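Local coordinates for protein pyridine nucleotide-disulphide oxidoreductase dimerisation region (Escherichia coli BL21, PDB 6KYY) that is an FAD-dependent disulfide reductase induced by hypochlorous acid and probably involved in resistance to reactive chlorine species, at residues 281-286 against 299-304. Sequence-based numbering, arbitrary orientation.
Sequences TVVDKR and DVTGGL. With FAD (flavin-adenine dinucleotide), chain N.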
loop_
_atom_site.group_PDB
_atom_site.type_symbol
_atom_site.label_atom_id
_atom_site.label_comp_id
_atom_site.label_asym_id
_atom_site.label_seq_id
_atom_site.Cartn_x
_atom_site.Cartn_y
_atom_site.Cartn_z
ATOM N N THR B 281 1.310 5.053 34.264
ATOM C CA THR B 281 0.065 5.213 35.001
ATOM C C THR B 281 -0.799 3.970 34.827
ATOM O O THR B 281 -1.012 3.506 33.702
ATOM C CB THR B 281 -0.686 6.449 34.510
ATOM O OG1 THR B 281 -1.160 6.215 33.178
ATOM C CG2 THR B 281 0.230 7.662 34.503
ATOM N N VAL B 282 -1.292 3.429 35.938
ATOM C CA VAL B 282 -2.149 2.249 35.890
ATOM C C VAL B 282 -3.560 2.675 35.501
ATOM O O VAL B 282 -4.049 3.731 35.923
ATOM C CB VAL B 282 -2.117 1.498 37.235
ATOM C CG1 VAL B 282 -0.678 1.319 37.701
ATOM C CG2 VAL B 282 -2.927 2.224 38.298
ATOM N N VAL B 283 -4.214 1.863 34.668
ATOM C CA VAL B 283 -5.482 2.241 34.056
ATOM C C VAL B 283 -6.406 1.036 33.955
ATOM O O VAL B 283 -5.975 -0.119 33.981
ATOM C CB VAL B 283 -5.284 2.865 32.656
ATOM C CG1 VAL B 283 -4.918 4.331 32.774
ATOM C CG2 VAL B 283 -4.220 2.103 31.883
ATOM N N ASP B 284 -7.697 1.330 33.825
ATOM C CA ASP B 284 -8.722 0.320 33.603
ATOM C C ASP B 284 -8.618 -0.209 32.175
ATOM O O ASP B 284 -7.707 0.129 31.412
ATOM C CB ASP B 284 -10.110 0.911 33.845
ATOM C CG ASP B 284 -10.489 0.949 35.306
ATOM O OD1 ASP B 284 -9.681 0.510 36.150
ATOM O OD2 ASP B 284 -11.605 1.423 35.608
ATOM N N LYS B 285 -9.577 -1.056 31.796
ATOM C CA LYS B 285 -9.870 -1.250 30.384
ATOM C C LYS B 285 -10.592 -0.048 29.794
ATOM O O LYS B 285 -10.743 0.032 28.570
ATOM C CB LYS B 285 -10.703 -2.519 30.181
ATOM C CG LYS B 285 -11.833 -2.707 31.185
ATOM C CD LYS B 285 -13.119 -3.150 30.503
ATOM C CE LYS B 285 -14.136 -3.675 31.506
ATOM N NZ LYS B 285 -15.227 -4.458 30.857
ATOM N N ARG B 286 -11.042 0.879 30.639
ATOM C CA ARG B 286 -11.622 2.144 30.217
ATOM C C ARG B 286 -10.662 3.308 30.418
ATOM O O ARG B 286 -11.094 4.466 30.426
ATOM C CB ARG B 286 -12.922 2.398 30.973
ATOM C CG ARG B 286 -13.927 1.285 30.827
ATOM C CD ARG B 286 -14.563 0.934 32.161
ATOM N NE ARG B 286 -13.912 -0.203 32.801
ATOM C CZ ARG B 286 -14.517 -1.022 33.653
ATOM N NH1 ARG B 286 -15.793 -0.834 33.960
ATOM N NH2 ARG B 286 -13.850 -2.034 34.191
ATOM N N ASP B 299 1.022 6.382 25.380
ATOM C CA ASP B 299 2.203 5.681 25.874
ATOM C C ASP B 299 2.453 5.901 27.360
ATOM O O ASP B 299 3.276 5.185 27.941
ATOM C CB ASP B 299 3.433 6.111 25.075
ATOM C CG ASP B 299 3.192 6.087 23.578
ATOM O OD1 ASP B 299 2.242 5.407 23.138
ATOM O OD2 ASP B 299 3.953 6.752 22.843
ATOM N N VAL B 300 1.777 6.865 27.987
ATOM C CA VAL B 300 1.890 7.045 29.429
ATOM C C VAL B 300 1.211 5.926 30.205
ATOM O O VAL B 300 1.401 5.821 31.422
ATOM C CB VAL B 300 1.314 8.417 29.835
ATOM C CG1 VAL B 300 -0.199 8.345 29.980
ATOM C CG2 VAL B 300 1.957 8.911 31.117
ATOM N N THR B 301 0.434 5.083 29.530
ATOM C CA THR B 301 -0.259 3.965 30.156
ATOM C C THR B 301 0.610 2.724 30.291
ATOM O O THR B 301 0.170 1.740 30.894
ATOM C CB THR B 301 -1.517 3.607 29.352
ATOM O OG1 THR B 301 -1.175 3.453 27.970
ATOM C CG2 THR B 301 -2.567 4.699 29.485
ATOM N N GLY B 302 1.826 2.740 29.751
ATOM C CA GLY B 302 2.609 1.524 29.706
ATOM C C GLY B 302 2.178 0.547 28.641
ATOM O O GLY B 302 2.742 -0.548 28.558
ATOM N N GLY B 303 1.189 0.908 27.826
ATOM C CA GLY B 303 0.745 0.065 26.741
ATOM C C GLY B 303 1.681 0.115 25.553
ATOM O O GLY B 303 2.736 0.751 25.575
ATOM N N LEU B 304 1.277 -0.581 24.493
ATOM C CA LEU B 304 2.074 -0.610 23.274
ATOM C C LEU B 304 2.232 0.798 22.715
ATOM O O LEU B 304 1.262 1.557 22.622
ATOM C CB LEU B 304 1.429 -1.532 22.241
ATOM C CG LEU B 304 1.253 -2.994 22.665
ATOM C CD1 LEU B 304 0.479 -3.771 21.611
ATOM C CD2 LEU B 304 2.599 -3.653 22.941
HETATM P PA FAD N . 2.625 11.945 22.544
HETATM O O1A FAD N . 3.903 11.353 23.008
HETATM O O2A FAD N . 2.397 11.935 21.029
HETATM O O5B FAD N . 2.469 13.410 23.085
HETATM C C5B FAD N . 3.234 13.876 24.216
HETATM C C4B FAD N . 3.097 15.375 24.307
HETATM O O4B FAD N . 2.871 15.766 25.681
HETATM C C3B FAD N . 4.309 16.171 23.819
HETATM O O3B FAD N . 3.897 17.259 23.001
HETATM C C2B FAD N . 4.964 16.643 25.120
HETATM O O2B FAD N . 5.644 17.882 24.950
HETATM C C1B FAD N . 3.743 16.821 26.017
HETATM N N9A FAD N . 4.029 16.752 27.447
HETATM C C8A FAD N . 4.780 15.810 28.099
HETATM N N7A FAD N . 4.870 15.999 29.395
HETATM C C5A FAD N . 4.125 17.149 29.610
HETATM C C6A FAD N . 3.823 17.882 30.774
HETATM N N6A FAD N . 4.254 17.549 31.994
HETATM N N1A FAD N . 3.051 18.983 30.641
HETATM C C2A FAD N . 2.616 19.320 29.424
HETATM N N3A FAD N . 2.836 18.709 28.258
HETATM C C4A FAD N . 3.600 17.624 28.419
HETATM N N1 FAD N . 4.016 4.830 16.330
HETATM C C2 FAD N . 3.382 4.192 15.303
HETATM O O2 FAD N . 2.193 3.861 15.381
HETATM N N3 FAD N . 4.076 3.905 14.140
HETATM C C4 FAD N . 5.405 4.187 13.894
HETATM O O4 FAD N . 5.909 3.890 12.813
HETATM C C4X FAD N . 6.072 4.861 14.995
HETATM N N5 FAD N . 7.319 5.198 14.839
HETATM C C5X FAD N . 7.953 5.846 15.886
HETATM C C6 FAD N . 9.294 6.196 15.742
HETATM C C7 FAD N . 9.976 6.849 16.764
HETATM C C7M FAD N . 11.425 7.212 16.573
HETATM C C8 FAD N . 9.306 7.159 17.958
HETATM C C8M FAD N . 10.015 7.865 19.081
HETATM C C9 FAD N . 7.967 6.810 18.106
HETATM C C9A FAD N . 7.288 6.159 17.082
HETATM N N10 FAD N . 5.931 5.798 17.197
HETATM C C10 FAD N . 5.291 5.146 16.172
HETATM C "C1'" FAD N . 5.178 6.088 18.426
HETATM C "C2'" FAD N . 4.419 7.410 18.374
HETATM O "O2'" FAD N . 5.332 8.502 18.266
HETATM C "C3'" FAD N . 3.599 7.567 19.656
HETATM O "O3'" FAD N . 3.203 6.280 20.113
HETATM C "C4'" FAD N . 2.356 8.444 19.504
HETATM O "O4'" FAD N . 2.752 9.801 19.298
HETATM C "C5'" FAD N . 1.421 8.341 20.692
HETATM O "O5'" FAD N . 1.848 9.271 21.709
HETATM P P FAD N . 0.859 9.762 22.833
HETATM O O1P FAD N . -0.543 9.942 22.242
HETATM O O2P FAD N . 0.921 8.864 24.007
HETATM O O3P FAD N . 1.403 11.199 23.224
#
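The peptide carbonyl of V300 takes two donors from T281, one nearly in line with the C=O and one over its face. The backbone N of T281 is the in-line donor, bonding V300 O at 2.9 Å with an N-H...O angle of 163°. The hydroxyl instead sits above the carbonyl plane, 54° out of it, and OG1 donates to V300 O over 3.1 Å without lying on a lone pair. With chi1 at 69°, OG1 stands on the same side as the backbone N, and both donors of T281 converge on one oxygen. Two bonds thus grip the acceptor, and the one from OG1 favours this rotamer of the threonine. The methyls fill in beside this polar pair, with T281 CG2 lying 4.0 Å from V300 CG2.

Further along, V283 and T301 meet at about a right angle: V283 CG2 touches T301 CG2 at 3.9 Å, while T301 OG1 is engaged elsewhere, hydrogen-bonded to G298 O. The side chains of T281, V283 and T301 all also touch A296, so the contact packs against strand 294-296, which leads into this turn.

On the cofactor side of the same short 3-10 turn, D299 N donates to FAD O2P at 2.8 Å, and D299 OD2 accepts from the ribityl O3' at 2.9 Å. T281 holds the turn at V300, the residue directly after this aspartate. G298-D299, just after strand 294-296, with D299 bound to the ribityl and pyrophosphate of FAD, matches the Gly-Asp motif of the pyridine nucleotide-disulfide oxidoreductases, consistent with membership of class I.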